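Local coordinates for protein titin (Homo sapiens, PDB 6H4L) that forms part of the giant elastic filament of the muscle sarcomere, here through one immunoglobulin-like domain, M4, of its M-band segment, at residues 18-21 against 22-26. Residues are numbered along the deposited sequence; the frame is centred on the assembly and turned at random.
Sequences HRVP and CGQNT
Q24 folds back over P21, and its side chain follows the proline from the carbonyl to the ring. CB lies 3.5 Å from O of P21 and 3.7 Å from CG2 of V20; CG, anti to its own carbonyl carbon (chi1 -70°), runs past CB of P21. From there the chain stays extended, and the terminal amide crosses the pyrrolidine ring at a slant: CD sits near CG and CD of P21, OE1 of Q24 is 4.0 Å from CD of P21, and NE2 of Q24 is 3.7 Å from CG of P21. These are van der Waals contacts at an exposed surface. Beneath them the backbone closes a type II beta turn from P21 to Q24, with N of Q24 donating to O of P21 (3.1 Å, 164° at the hydrogen). G23 takes the third position with positive phi (93°), the usual place of glycine in a type II turn; it lies near the bound zinc ion, which is bound by D70 and H72. Further in, CG2 of V20 also lies beside CB of T26 (4.0 Å), and V20 packs on L96 and V98. The open end of the loop is tied by H18 and T26: NE2, at the ring edge, shares a 2.7 Å hydrogen bond with OG1. The other ring nitrogen, ND1, bonds to O of R16, so both nitrogens together fix the imidazole's rotation. The whole is a type II turn in the A'-to-B connection that carries the chain from strand 18-20 in one sheet to strand 26-35 in the other sheet of an I-set immunoglobulin sandwich.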
# COMPACT_ATOMS: atom_id res chain seq x y z
N HIS A 18 -11.60 2.61 -3.68
CA HIS A 18 -12.86 2.36 -3.02
C HIS A 18 -13.32 3.48 -2.10
O HIS A 18 -12.61 4.46 -1.85
CB HIS A 18 -12.84 1.02 -2.26
CG HIS A 18 -11.86 0.98 -1.13
ND1 HIS A 18 -10.51 0.82 -1.32
CD2 HIS A 18 -12.05 1.06 0.21
CE1 HIS A 18 -9.90 0.81 -0.14
NE2 HIS A 18 -10.81 0.95 0.80
N ARG A 19 -14.54 3.32 -1.61
CA ARG A 19 -15.17 4.27 -0.70
C ARG A 19 -15.20 3.67 0.69
O ARG A 19 -15.18 2.44 0.85
CB ARG A 19 -16.59 4.58 -1.15
CG ARG A 19 -16.70 5.24 -2.51
N VAL A 20 -15.25 4.53 1.69
CA VAL A 20 -15.42 4.08 3.06
C VAL A 20 -16.21 5.14 3.80
O VAL A 20 -15.95 6.34 3.64
CB VAL A 20 -14.07 3.83 3.76
CG1 VAL A 20 -13.29 5.12 3.91
CG2 VAL A 20 -14.27 3.16 5.12
N PRO A 21 -17.22 4.72 4.57
CA PRO A 21 -17.97 5.68 5.39
C PRO A 21 -17.06 6.35 6.42
O PRO A 21 -16.20 5.69 7.00
CB PRO A 21 -19.01 4.80 6.09
CG PRO A 21 -19.17 3.62 5.20
CD PRO A 21 -17.81 3.37 4.62
N CYS A 22 -17.26 7.64 6.63
CA CYS A 22 -16.54 8.38 7.66
C CYS A 22 -16.54 7.61 8.97
O CYS A 22 -17.58 7.11 9.41
CB CYS A 22 -17.18 9.76 7.84
SG CYS A 22 -17.04 10.47 9.51
N GLY A 23 -15.37 7.49 9.58
CA GLY A 23 -15.24 6.85 10.88
C GLY A 23 -14.91 5.37 10.86
O GLY A 23 -14.49 4.82 11.88
N GLN A 24 -15.10 4.72 9.72
CA GLN A 24 -14.77 3.31 9.63
C GLN A 24 -13.29 3.13 9.34
O GLN A 24 -12.60 4.09 8.98
CB GLN A 24 -15.61 2.61 8.56
CG GLN A 24 -17.09 2.47 8.92
CD GLN A 24 -17.80 1.41 8.11
OE1 GLN A 24 -17.18 0.61 7.41
NE2 GLN A 24 -19.13 1.39 8.20
N ASN A 25 -12.80 1.91 9.52
CA ASN A 25 -11.43 1.56 9.15
C ASN A 25 -11.44 0.99 7.76
O ASN A 25 -12.44 0.47 7.30
CB ASN A 25 -10.87 0.51 10.10
CG ASN A 25 -11.11 0.85 11.56
OD1 ASN A 25 -10.93 2.00 11.97
ND2 ASN A 25 -11.52 -0.14 12.34
N THR A 26 -10.31 1.08 7.08
CA THR A 26 -10.25 0.48 5.76
C THR A 26 -8.87 -0.09 5.47
O THR A 26 -7.90 0.23 6.15
CB THR A 26 -10.68 1.48 4.67
OG1 THR A 26 -11.05 0.76 3.49
CG2 THR A 26 -9.56 2.46 4.38